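PDB 5IKZ: oxalate biosynthetic component 1 from Burkholderia thailandensis, which probably makes oxalate from acetyl-CoA and oxaloacetate, carrying a TIM-barrel-like domain and an alpha/beta-hydrolase-like domain on a single chain. Local coordinates for residues L120-S125 with A170-V175; H1022-T1027 with F1057-H1062; E539-H544 with D559-I564; S851-R856 with H934-A939. All blocks are in the same frame, centred on the assembly; numbering follows the deposited sequence.

Contact 1 of 4, residues L120-S125 with A170-V175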
loop_
_atom_site.group_PDB
_atom_site.type_symbol
_atom_site.label_atom_id
_atom_site.label_comp_id
_atom_site.label_asym_id
_atom_site.label_seq_id
_atom_site.Cartn_x
_atom_site.Cartn_y
_atom_site.Cartn_z
ATOM N N LEU A 120 31.781 -6.285 19.613
ATOM C CA LEU A 120 30.745 -6.378 20.633
ATOM C C LEU A 120 30.720 -7.753 21.292
ATOM O O LEU A 120 30.541 -7.866 22.505
ATOM C CB LEU A 120 29.375 -6.069 20.029
ATOM C CG LEU A 120 29.089 -4.603 19.707
ATOM C CD1 LEU A 120 27.827 -4.482 18.865
ATOM C CD2 LEU A 120 28.962 -3.797 20.991
ATOM N N GLU A 121 30.906 -8.794 20.488
ATOM C CA GLU A 121 30.816 -10.165 20.977
ATOM C C GLU A 121 31.993 -10.544 21.874
ATOM O O GLU A 121 31.964 -11.583 22.536
ATOM C CB GLU A 121 30.716 -11.142 19.802
ATOM C CG GLU A 121 29.288 -11.525 19.439
ATOM C CD GLU A 121 29.193 -12.229 18.100
ATOM O OE1 GLU A 121 30.250 -12.486 17.484
ATOM O OE2 GLU A 121 28.061 -12.530 17.664
ATOM N N ARG A 122 33.026 -9.706 21.896
ATOM C CA ARG A 122 34.166 -9.937 22.777
ATOM C C ARG A 122 33.754 -9.782 24.237
ATOM O O ARG A 122 34.364 -10.368 25.131
ATOM C CB ARG A 122 35.314 -8.978 22.451
ATOM C CG ARG A 122 35.835 -9.090 21.031
ATOM C CD ARG A 122 37.161 -8.365 20.870
ATOM N NE ARG A 122 38.260 -9.110 21.476
ATOM C CZ ARG A 122 39.508 -8.662 21.565
ATOM N NH1 ARG A 122 39.820 -7.465 21.090
ATOM N NH2 ARG A 122 40.443 -9.412 22.132
ATOM N N LEU A 123 32.714 -8.988 24.467
ATOM C CA LEU A 123 32.182 -8.788 25.807
ATOM C C LEU A 123 31.522 -10.062 26.325
ATOM O O LEU A 123 30.808 -10.746 25.592
ATOM C CB LEU A 123 31.183 -7.630 25.824
ATOM C CG LEU A 123 31.778 -6.237 25.598
ATOM C CD1 LEU A 123 30.685 -5.186 25.564
ATOM C CD2 LEU A 123 32.804 -5.913 26.675
ATOM N N SER A 124 31.767 -10.375 27.593
ATOM C CA SER A 124 31.261 -11.604 28.192
ATOM C C SER A 124 29.786 -11.485 28.556
ATOM O O SER A 124 29.006 -12.413 28.341
ATOM C CB SER A 124 32.079 -11.968 29.433
ATOM O OG SER A 124 33.458 -12.086 29.119
ATOM N N SER A 125 29.411 -10.338 29.110
ATOM C CA SER A 125 28.044 -10.117 29.564
ATOM C C SER A 125 27.103 -9.819 28.402
ATOM O O SER A 125 27.262 -8.817 27.707
ATOM C CB SER A 125 28.004 -8.973 30.580
ATOM O OG SER A 125 26.673 -8.669 30.961
ATOM N N ALA A 170 35.793 -3.542 32.934
ATOM C CA ALA A 170 35.842 -4.740 33.765
ATOM C C ALA A 170 35.593 -6.003 32.946
ATOM O O ALA A 170 36.309 -6.995 33.091
ATOM C CB ALA A 170 34.830 -4.638 34.895
ATOM N N ASP A 171 34.577 -5.961 32.088
ATOM C CA ASP A 171 34.231 -7.103 31.248
ATOM C C ASP A 171 35.351 -7.412 30.258
ATOM O O ASP A 171 35.769 -8.562 30.117
ATOM C CB ASP A 171 32.923 -6.842 30.497
ATOM C CG ASP A 171 32.362 -8.094 29.847
ATOM O OD1 ASP A 171 32.976 -8.593 28.881
ATOM O OD2 ASP A 171 31.298 -8.576 30.295
ATOM N N ASN A 172 35.827 -6.374 29.576
ATOM C CA ASN A 172 36.899 -6.507 28.594
ATOM C C ASN A 172 37.461 -5.138 28.219
ATOM O O ASN A 172 36.802 -4.351 27.542
ATOM C CB ASN A 172 36.393 -7.233 27.343
ATOM C CG ASN A 172 37.520 -7.721 26.453
ATOM O OD1 ASN A 172 38.535 -7.048 26.285
ATOM N ND2 ASN A 172 37.342 -8.903 25.873
ATOM N N ALA A 173 38.687 -4.864 28.653
ATOM C CA ALA A 173 39.302 -3.558 28.437
ATOM C C ALA A 173 39.687 -3.328 26.977
ATOM O O ALA A 173 39.848 -2.185 26.548
ATOM C CB ALA A 173 40.521 -3.400 29.330
ATOM N N ALA A 174 39.835 -4.410 26.218
ATOM C CA ALA A 174 40.240 -4.310 24.819
ATOM C C ALA A 174 39.154 -3.655 23.973
ATOM O O ALA A 174 39.449 -2.893 23.051
ATOM C CB ALA A 174 40.586 -5.684 24.265
ATOM N N VAL A 175 37.900 -3.959 24.288
ATOM C CA VAL A 175 36.767 -3.357 23.597
ATOM C C VAL A 175 36.745 -1.850 23.835
ATOM O O VAL A 175 36.531 -1.065 22.910
ATOM C CB VAL A 175 35.430 -3.973 24.058
ATOM C CG1 VAL A 175 34.255 -3.255 23.412
ATOM C CG2 VAL A 175 35.395 -5.457 23.733
#
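Asp-171, at the end of helix 162-171, accepts from two successive backbone N-H groups of the loop whose last residue, Ser-125, is the N-cap of helix 126-139. Its side chain starts with CB against Leu-123 CD2 (3.9 Å). With CG anti to the backbone N (chi1 -168°), the carboxylate extends toward the loop. OD1 accepts from Ser-124 N at 2.5 Å along a nearly straight bond (169°), while OD2 accepts from Ser-125 N at 2.8 Å. Both oxygens use their syn lone pairs, so the two bonds fix the carboxylate's rotation. Ser-125 OG accepts in turn from Leu-128 N, and Leu-123 packs onto the same helix through Leu-128, Val-129 and Ile-132.

Asn-172 caps the following helix, 173-180, in an Asx turn: its OD1 accepts from Ala-174 N at 2.9 Å, in the carbonyl plane. The other end of the same amide makes a weak bond from ND2 to Arg-122 O. Next along this helix, Val-175 CG2 touches both loop side chains, 3.7 Å from Arg-122 CB and 3.9 Å from Leu-123 CD2.

Contact 2 of 4, residues H1022-T1027 with F1057-H1062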
loop_
_atom_site.group_PDB
_atom_site.type_symbol
_atom_site.label_atom_id
_atom_site.label_comp_id
_atom_site.label_asym_id
_atom_site.label_seq_id
_atom_site.Cartn_x
_atom_site.Cartn_y
_atom_site.Cartn_z
ATOM N N HIS A 1022 11.157 -0.622 -2.388
ATOM C CA HIS A 1022 12.535 -0.227 -2.645
ATOM C C HIS A 1022 12.648 0.552 -3.953
ATOM O O HIS A 1022 13.334 1.570 -4.020
ATOM C CB HIS A 1022 13.446 -1.456 -2.682
ATOM C CG HIS A 1022 14.822 -1.171 -3.195
ATOM N ND1 HIS A 1022 15.691 -0.311 -2.560
ATOM C CD2 HIS A 1022 15.477 -1.628 -4.288
ATOM C CE1 HIS A 1022 16.823 -0.252 -3.237
ATOM N NE2 HIS A 1022 16.719 -1.041 -4.291
ATOM N N CYS A 1023 11.963 0.072 -4.988
ATOM C CA CYS A 1023 12.024 0.696 -6.306
ATOM C C CYS A 1023 11.283 2.030 -6.373
ATOM O O CYS A 1023 11.499 2.818 -7.291
ATOM C CB CYS A 1023 11.460 -0.247 -7.373
ATOM S SG CYS A 1023 12.424 -1.748 -7.654
ATOM N N LEU A 1024 10.408 2.279 -5.403
ATOM C CA LEU A 1024 9.614 3.505 -5.397
ATOM C C LEU A 1024 10.447 4.732 -5.041
ATOM O O LEU A 1024 10.038 5.863 -5.306
ATOM C CB LEU A 1024 8.441 3.380 -4.422
ATOM C CG LEU A 1024 7.218 2.602 -4.908
ATOM C CD1 LEU A 1024 6.094 2.692 -3.891
ATOM C CD2 LEU A 1024 6.759 3.110 -6.266
ATOM N N VAL A 1025 11.613 4.509 -4.442
ATOM C CA VAL A 1025 12.448 5.615 -3.987
ATOM C C VAL A 1025 13.836 5.636 -4.636
ATOM O O VAL A 1025 14.285 6.678 -5.109
ATOM C CB VAL A 1025 12.611 5.589 -2.447
ATOM C CG1 VAL A 1025 11.388 6.193 -1.773
ATOM C CG2 VAL A 1025 12.850 4.171 -1.949
ATOM N N HIS A 1026 14.503 4.486 -4.674
ATOM C CA HIS A 1026 15.899 4.425 -5.100
ATOM C C HIS A 1026 16.076 4.141 -6.592
ATOM O O HIS A 1026 17.042 4.595 -7.208
ATOM C CB HIS A 1026 16.642 3.360 -4.288
ATOM C CG HIS A 1026 16.581 3.575 -2.808
ATOM N ND1 HIS A 1026 16.127 2.611 -1.934
ATOM C CD2 HIS A 1026 16.919 4.643 -2.048
ATOM C CE1 HIS A 1026 16.184 3.077 -0.698
ATOM N NE2 HIS A 1026 16.662 4.307 -0.739
ATOM N N THR A 1027 15.142 3.392 -7.169
ATOM C CA THR A 1027 15.279 2.915 -8.542
ATOM C C THR A 1027 14.825 3.938 -9.582
ATOM O O THR A 1027 13.763 4.545 -9.451
ATOM C CB THR A 1027 14.487 1.605 -8.750
ATOM O OG1 THR A 1027 15.057 0.570 -7.939
ATOM C CG2 THR A 1027 14.520 1.170 -10.208
ATOM N N PHE A 1057 5.421 -5.572 -11.411
ATOM C CA PHE A 1057 4.863 -4.226 -11.395
ATOM C C PHE A 1057 5.655 -3.336 -12.344
ATOM O O PHE A 1057 6.804 -3.632 -12.666
ATOM C CB PHE A 1057 4.856 -3.647 -9.975
ATOM C CG PHE A 1057 6.225 -3.416 -9.396
ATOM C CD1 PHE A 1057 6.894 -4.433 -8.733
ATOM C CD2 PHE A 1057 6.835 -2.176 -9.497
ATOM C CE1 PHE A 1057 8.151 -4.219 -8.192
ATOM C CE2 PHE A 1057 8.091 -1.956 -8.961
ATOM C CZ PHE A 1057 8.749 -2.979 -8.308
ATOM N N LEU A 1058 5.035 -2.255 -12.800
ATOM C CA LEU A 1058 5.676 -1.371 -13.764
ATOM C C LEU A 1058 5.810 0.047 -13.226
ATOM O O LEU A 1058 4.830 0.652 -12.795
ATOM C CB LEU A 1058 4.892 -1.355 -15.078
ATOM C CG LEU A 1058 4.553 -2.712 -15.698
ATOM C CD1 LEU A 1058 3.690 -2.533 -16.936
ATOM C CD2 LEU A 1058 5.817 -3.491 -16.028
ATOM N N LEU A 1059 7.032 0.569 -13.256
ATOM C CA LEU A 1059 7.280 1.951 -12.864
ATOM C C LEU A 1059 6.950 2.898 -14.010
ATOM O O LEU A 1059 7.239 2.605 -15.172
ATOM C CB LEU A 1059 8.737 2.141 -12.434
ATOM C CG LEU A 1059 9.171 1.533 -11.101
ATOM C CD1 LEU A 1059 10.652 1.787 -10.863
ATOM C CD2 LEU A 1059 8.337 2.088 -9.956
ATOM N N ASP A 1060 6.339 4.031 -13.679
ATOM C CA ASP A 1060 6.076 5.069 -14.666
ATOM C C ASP A 1060 7.283 5.997 -14.748
ATOM O O ASP A 1060 8.372 5.639 -14.301
ATOM C CB ASP A 1060 4.794 5.841 -14.320
ATOM C CG ASP A 1060 4.916 6.660 -13.041
ATOM O OD1 ASP A 1060 5.938 6.541 -12.334
ATOM O OD2 ASP A 1060 3.972 7.418 -12.732
ATOM N N ASP A 1061 7.093 7.189 -15.303
ATOM C CA ASP A 1061 8.201 8.125 -15.464
ATOM C C ASP A 1061 8.609 8.759 -14.136
ATOM O O ASP A 1061 9.729 9.250 -13.990
ATOM C CB ASP A 1061 7.838 9.210 -16.479
ATOM C CG ASP A 1061 7.655 8.658 -17.880
ATOM O OD1 ASP A 1061 8.119 7.528 -18.140
ATOM O OD2 ASP A 1061 7.045 9.354 -18.719
ATOM N N HIS A 1062 7.700 8.743 -13.167
ATOM C CA HIS A 1062 7.966 9.345 -11.865
ATOM C C HIS A 1062 8.269 8.284 -10.810
ATOM O O HIS A 1062 8.166 8.551 -9.610
ATOM C CB HIS A 1062 6.777 10.198 -11.415
ATOM C CG HIS A 1062 6.288 11.152 -12.458
ATOM N ND1 HIS A 1062 6.706 12.464 -12.522
ATOM C CD2 HIS A 1062 5.409 10.988 -13.475
ATOM C CE1 HIS A 1062 6.109 13.065 -13.536
ATOM N NE2 HIS A 1062 5.316 12.192 -14.130
#
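In the alpha/beta-hydrolase-like C-terminal domain, the end of helix 1015-1023 and the turn after it pack on the loop that follows sheet strand 1049-1054. The contact is buried and apolar, with two adjoining patches that share Cys-1023. At the first, Cys-1023 meets Phe-1057 in a sulfur-aromatic contact at the ring edge: SG lies 5.3 Å from the centroid of the Phe-1057 ring, 83° off the ring normal, and its nearest ring atom is CZ at 3.9 Å. Cys-1023 CB also lies in the ring plane, off CZ and CE2, so sulfur and methylene together face the outer rim of the ring. Phe-1057 has CG between its backbone N and carbonyl carbon (chi1 66°), which sends the ring toward the helix end. Tyr-1032 and His-1036 meet the same ring, their planes tilted about 35° to it.

The second patch is built on the fork of Leu-1059. Its CD2 meets Leu-1024 CD2 at 4.1 Å, the two leucines lying aslant to each other, and its CD1 comes within 3.8 Å of Cys-1023 O. Nearby, Leu-1024 O accepts from Arg-1064 NH1, a tie between the turn after the helix and a later part of the same loop. Thr-1027 meets Leu-1059 at about a right angle and touches it with its methyl, CG2 standing 4.0 Å from Leu-1059 CD1.

Contact 3 of 4, residues E539-H544 with D559-I564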
loop_
_atom_site.group_PDB
_atom_site.type_symbol
_atom_site.label_atom_id
_atom_site.label_comp_id
_atom_site.label_asym_id
_atom_site.label_seq_id
_atom_site.Cartn_x
_atom_site.Cartn_y
_atom_site.Cartn_z
ATOM N N GLU A 539 -24.153 -4.514 -7.792
ATOM C CA GLU A 539 -23.996 -5.948 -7.966
ATOM C C GLU A 539 -25.270 -6.678 -7.548
ATOM O O GLU A 539 -25.701 -7.625 -8.209
ATOM C CB GLU A 539 -22.794 -6.441 -7.162
ATOM C CG GLU A 539 -22.535 -7.927 -7.255
ATOM C CD GLU A 539 -21.342 -8.345 -6.427
ATOM O OE1 GLU A 539 -21.476 -8.431 -5.186
ATOM O OE2 GLU A 539 -20.265 -8.574 -7.016
ATOM N N ALA A 540 -25.878 -6.213 -6.458
ATOM C CA ALA A 540 -27.112 -6.803 -5.951
ATOM C C ALA A 540 -28.302 -6.447 -6.834
ATOM O O ALA A 540 -29.183 -7.273 -7.067
ATOM C CB ALA A 540 -27.363 -6.351 -4.521
ATOM N N ALA A 541 -28.321 -5.212 -7.324
ATOM C CA ALA A 541 -29.416 -4.732 -8.159
ATOM C C ALA A 541 -29.435 -5.418 -9.523
ATOM O O ALA A 541 -30.444 -5.386 -10.227
ATOM C CB ALA A 541 -29.323 -3.224 -8.331
ATOM N N LEU A 542 -28.319 -6.041 -9.888
ATOM C CA LEU A 542 -28.206 -6.719 -11.175
ATOM C C LEU A 542 -27.988 -8.218 -11.004
ATOM O O LEU A 542 -27.705 -8.922 -11.973
ATOM C CB LEU A 542 -27.057 -6.120 -11.991
ATOM C CG LEU A 542 -27.103 -4.620 -12.279
ATOM C CD1 LEU A 542 -25.825 -4.171 -12.971
ATOM C CD2 LEU A 542 -28.319 -4.276 -13.122
ATOM N N ALA A 543 -28.123 -8.697 -9.773
ATOM C CA ALA A 543 -27.796 -10.081 -9.439
ATOM C C ALA A 543 -28.626 -11.090 -10.223
ATOM O O ALA A 543 -28.159 -12.186 -10.533
ATOM C CB ALA A 543 -27.971 -10.312 -7.945
ATOM N N HIS A 544 -29.855 -10.710 -10.548
ATOM C CA HIS A 544 -30.800 -11.626 -11.175
ATOM C C HIS A 544 -30.806 -11.509 -12.701
ATOM O O HIS A 544 -31.614 -12.150 -13.374
ATOM C CB HIS A 544 -32.209 -11.391 -10.614
ATOM C CG HIS A 544 -32.654 -9.960 -10.660
ATOM N ND1 HIS A 544 -32.017 -8.956 -9.961
ATOM C CD2 HIS A 544 -33.683 -9.367 -11.312
ATOM C CE1 HIS A 544 -32.629 -7.807 -10.188
ATOM N NE2 HIS A 544 -33.643 -8.029 -11.003
ATOM N N ASP A 559 -32.457 0.882 -15.643
ATOM C CA ASP A 559 -33.650 1.008 -14.816
ATOM C C ASP A 559 -33.405 0.431 -13.425
ATOM O O ASP A 559 -33.916 0.944 -12.428
ATOM C CB ASP A 559 -34.837 0.308 -15.484
ATOM C CG ASP A 559 -36.173 0.816 -14.983
ATOM O OD1 ASP A 559 -36.565 1.934 -15.376
ATOM O OD2 ASP A 559 -36.831 0.100 -14.199
ATOM N N ALA A 560 -32.613 -0.636 -13.363
ATOM C CA ALA A 560 -32.302 -1.290 -12.097
ATOM C C ALA A 560 -31.311 -0.473 -11.273
ATOM O O ALA A 560 -31.256 -0.601 -10.052
ATOM C CB ALA A 560 -31.755 -2.689 -12.346
ATOM N N LEU A 561 -30.532 0.366 -11.950
ATOM C CA LEU A 561 -29.500 1.162 -11.294
ATOM C C LEU A 561 -29.989 2.558 -10.929
ATOM O O LEU A 561 -29.205 3.405 -10.498
ATOM C CB LEU A 561 -28.264 1.272 -12.188
ATOM C CG LEU A 561 -27.499 -0.018 -12.470
ATOM C CD1 LEU A 561 -26.322 0.261 -13.385
ATOM C CD2 LEU A 561 -27.034 -0.653 -11.172
ATOM N N HIS A 562 -31.286 2.788 -11.102
ATOM C CA HIS A 562 -31.878 4.108 -10.893
ATOM C C HIS A 562 -31.548 4.753 -9.535
ATOM O O HIS A 562 -31.141 5.914 -9.499
ATOM C CB HIS A 562 -33.397 4.034 -11.078
ATOM C CG HIS A 562 -34.085 5.354 -10.926
ATOM N ND1 HIS A 562 -33.963 6.367 -11.854
ATOM C CD2 HIS A 562 -34.898 5.830 -9.954
ATOM C CE1 HIS A 562 -34.674 7.409 -11.461
ATOM N NE2 HIS A 562 -35.251 7.109 -10.311
ATOM N N PRO A 563 -31.713 4.017 -8.416
ATOM C CA PRO A 563 -31.389 4.689 -7.149
ATOM C C PRO A 563 -29.894 4.955 -6.986
ATOM O O PRO A 563 -29.500 5.872 -6.266
ATOM C CB PRO A 563 -31.881 3.696 -6.092
ATOM C CG PRO A 563 -31.810 2.375 -6.763
ATOM C CD PRO A 563 -32.181 2.636 -8.191
ATOM N N ILE A 564 -29.076 4.157 -7.662
ATOM C CA ILE A 564 -27.627 4.289 -7.591
ATOM C C ILE A 564 -27.144 5.473 -8.416
ATOM O O ILE A 564 -26.188 6.158 -8.043
ATOM C CB ILE A 564 -26.947 3.000 -8.064
ATOM C CG1 ILE A 564 -27.381 1.852 -7.156
ATOM C CG2 ILE A 564 -25.435 3.144 -8.073
ATOM C CD1 ILE A 564 -26.845 0.538 -7.563
#
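Ala-541 and Ala-560 face each other where helix 530-541 and helix 554-560 both come to an end, their CA atoms 6.0 Å apart. The two residues meet reciprocally: Ala-560 CB lies 3.7 Å from Ala-541 O, and Ala-541 CB lies 3.7 Å from Ala-560 O. With only a methyl on each, the backbones come close, and each carbonyl oxygen has an apolar neighbour across the contact.

The next residue on each side is a leucine, and each is the first to depart from helical backbone angles. Leu-542 and Leu-561 adopt the same side-chain conformation: CG stands anti to the carbonyl carbon (chi1 -57° in Leu-542, -65° in Leu-561), and in both chi2 is close to trans. Neither CB points straight across, yet both side chains end nearer the opposite segment. They meet at about a right angle, with Leu-561 CD2 set against the branch of Leu-542, 4.1 Å from its CG and equally far from its CD1. The remaining methyl of the fork, Leu-542 CD2, turns instead to Ala-560 CB, at 3.9 Å.

Both leucines continue onto helix 715-734, Leu-542 on Leu-721 and Leu-561 on Leu-722; Leu-561 also reaches Leu-687 of helix 682-690. One turn on, Ile-564 packs along helix 530-541, on Leu-534 and Ala-538. Helices 554-560 and 562-579 of the cap region thus pack on the end of helix 530-541, a close approach of two helix ends, alanine to alanine.

Contact 4 of 4, residues S851-R856 with H934-A939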
loop_
_atom_site.group_PDB
_atom_site.type_symbol
_atom_site.label_atom_id
_atom_site.label_comp_id
_atom_site.label_asym_id
_atom_site.label_seq_id
_atom_site.Cartn_x
_atom_site.Cartn_y
_atom_site.Cartn_z
ATOM N N SER A 851 -17.426 -2.369 -26.138
ATOM C CA SER A 851 -17.828 -3.607 -26.791
ATOM C C SER A 851 -16.852 -4.727 -26.446
ATOM O O SER A 851 -17.256 -5.847 -26.131
ATOM C CB SER A 851 -17.899 -3.417 -28.307
ATOM O OG SER A 851 -18.597 -2.230 -28.640
ATOM N N MET A 852 -15.564 -4.407 -26.506
ATOM C CA MET A 852 -14.515 -5.375 -26.221
ATOM C C MET A 852 -14.480 -5.744 -24.741
ATOM O O MET A 852 -14.183 -6.885 -24.387
ATOM C CB MET A 852 -13.153 -4.825 -26.653
ATOM C CG MET A 852 -13.029 -4.517 -28.141
ATOM S SD MET A 852 -12.837 -5.978 -29.182
ATOM C CE MET A 852 -14.520 -6.263 -29.723
ATOM N N LEU A 853 -14.786 -4.776 -23.881
ATOM C CA LEU A 853 -14.722 -4.997 -22.438
ATOM C C LEU A 853 -15.906 -5.818 -21.944
ATOM O O LEU A 853 -15.764 -6.631 -21.035
ATOM C CB LEU A 853 -14.655 -3.666 -21.684
ATOM C CG LEU A 853 -13.445 -2.776 -21.989
ATOM C CD1 LEU A 853 -13.235 -1.744 -20.892
ATOM C CD2 LEU A 853 -12.191 -3.606 -22.194
ATOM N N HIS A 854 -17.077 -5.598 -22.535
ATOM C CA HIS A 854 -18.228 -6.437 -22.232
ATOM C C HIS A 854 -17.932 -7.875 -22.623
ATOM O O HIS A 854 -18.198 -8.805 -21.868
ATOM C CB HIS A 854 -19.481 -5.957 -22.957
ATOM C CG HIS A 854 -20.581 -6.971 -22.974
ATOM N ND1 HIS A 854 -21.433 -7.165 -21.907
ATOM C CD2 HIS A 854 -20.958 -7.863 -23.923
ATOM C CE1 HIS A 854 -22.291 -8.126 -22.201
ATOM N NE2 HIS A 854 -22.024 -8.566 -23.417
ATOM N N ASN A 855 -17.379 -8.040 -23.820
ATOM C CA ASN A 855 -16.959 -9.345 -24.306
ATOM C C ASN A 855 -15.919 -9.964 -23.380
ATOM O O ASN A 855 -15.891 -11.177 -23.173
ATOM C CB ASN A 855 -16.405 -9.225 -25.725
ATOM C CG ASN A 855 -15.879 -10.536 -26.258
ATOM O OD1 ASN A 855 -14.670 -10.760 -26.303
ATOM N ND2 ASN A 855 -16.787 -11.415 -26.669
ATOM N N ARG A 856 -15.071 -9.108 -22.820
ATOM C CA ARG A 856 -14.021 -9.527 -21.901
ATOM C C ARG A 856 -14.614 -10.107 -20.617
ATOM O O ARG A 856 -14.270 -11.215 -20.208
ATOM C CB ARG A 856 -13.108 -8.341 -21.576
ATOM C CG ARG A 856 -11.627 -8.661 -21.559
ATOM C CD ARG A 856 -10.800 -7.394 -21.373
ATOM N NE ARG A 856 -11.136 -6.698 -20.134
ATOM C CZ ARG A 856 -10.622 -5.527 -19.771
ATOM N NH1 ARG A 856 -9.745 -4.914 -20.554
ATOM N NH2 ARG A 856 -10.983 -4.968 -18.626
ATOM N N HIS A 934 -1.953 -8.970 -25.689
ATOM C CA HIS A 934 -1.936 -7.834 -24.781
ATOM C C HIS A 934 -3.355 -7.376 -24.486
ATOM O O HIS A 934 -4.201 -7.357 -25.382
ATOM C CB HIS A 934 -1.121 -6.681 -25.365
ATOM C CG HIS A 934 -1.223 -5.413 -24.574
ATOM N ND1 HIS A 934 -0.724 -5.292 -23.295
ATOM C CD2 HIS A 934 -1.772 -4.213 -24.879
ATOM C CE1 HIS A 934 -0.958 -4.071 -22.847
ATOM N NE2 HIS A 934 -1.592 -3.396 -23.790
ATOM N N SER A 935 -3.603 -7.014 -23.229
ATOM C CA SER A 935 -4.905 -6.510 -22.799
ATOM C C SER A 935 -6.017 -7.523 -23.077
ATOM O O SER A 935 -6.124 -8.543 -22.396
ATOM C CB SER A 935 -5.211 -5.175 -23.485
ATOM O OG SER A 935 -6.406 -4.600 -22.992
ATOM N N SER A 936 -6.832 -7.239 -24.089
ATOM C CA SER A 936 -7.963 -8.093 -24.438
ATOM C C SER A 936 -7.540 -9.325 -25.229
ATOM O O SER A 936 -8.372 -10.167 -25.562
ATOM C CB SER A 936 -8.992 -7.305 -25.248
ATOM O OG SER A 936 -9.347 -6.106 -24.587
ATOM N N GLY A 937 -6.248 -9.419 -25.527
ATOM C CA GLY A 937 -5.723 -10.487 -26.357
ATOM C C GLY A 937 -6.026 -11.878 -25.841
ATOM O O GLY A 937 -6.447 -12.750 -26.603
ATOM N N ILE A 938 -5.821 -12.085 -24.544
ATOM C CA ILE A 938 -6.029 -13.397 -23.944
ATOM C C ILE A 938 -7.506 -13.790 -23.990
ATOM O O ILE A 938 -7.840 -14.973 -24.000
ATOM C CB ILE A 938 -5.510 -13.437 -22.485
ATOM C CG1 ILE A 938 -5.454 -14.877 -21.971
ATOM C CG2 ILE A 938 -6.355 -12.554 -21.576
ATOM C CD1 ILE A 938 -4.535 -15.771 -22.771
ATOM N N ALA A 939 -8.386 -12.793 -24.041
ATOM C CA ALA A 939 -9.819 -13.043 -24.150
ATOM C C ALA A 939 -10.175 -13.477 -25.565
ATOM O O ALA A 939 -10.881 -14.466 -25.768
ATOM C CB ALA A 939 -10.611 -11.806 -23.759
#
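Arg-856 reaches from helix 849-860 across Ala-939, in the first turn of helix 937-955, and the two serines before that helix. Its CG rests on Ala-939 CB at 4.0 Å, its CD lies 3.8 Å from Ser-936 OG, and its NH1 ends 4.1 Å from Ser-935 OG. The chain bends at chi3 (59°), and the serine hydroxyls lie off the guanidinium's edge, near its plane. One guanidinium face is covered by Leu-853 CD2, 3.2 Å above the plane and offset toward the rim, so a residue of the same helix helps to set its tilt.

The serines sit in a sharp type II' turn, His-934 to Gly-937, between strand 929-935 and helix 937-955; Ser-935 has positive phi (58°). Strand, turn and helix resemble the nucleophile elbow of alpha/beta hydrolases, in which Ser-935 would probably be the nucleophile. Its OG is hydrogen-bonded to His-1069 NE2, consistent with a Ser-His pair of a catalytic triad.

Further out, Asn-855 OD1 accepts from Gln-943 NE2 and joins the two helices a second time. His-934 ND1 bonds to Phe-974 O of the neighbouring strand, and NE2 makes a weak bond to O3 of a glycerol, probably from the crystallisation liquor.

Along the chain the order is contact 1, 3, 4, 2, each closing before the next opens. Contact 1 stands apart in the N-terminal domain, its centre about 73 Å from that of contact 3 and about 68 Å from that of contact 4, on the opposite side of the chain's centre. Contacts 3 and 4, centres about 24 Å apart, share helix 715-734, which bridges the cap-region helices and, through Leu-853, helix 849-860, itself packed on the probable nucleophile elbow. Contacts 2 and 4 belong to the same C-terminal domain, centres about 28 Å apart, contact 4 at the end of strand 929-935 and contact 2 in the loop after strand 1049-1054 of one mixed sheet.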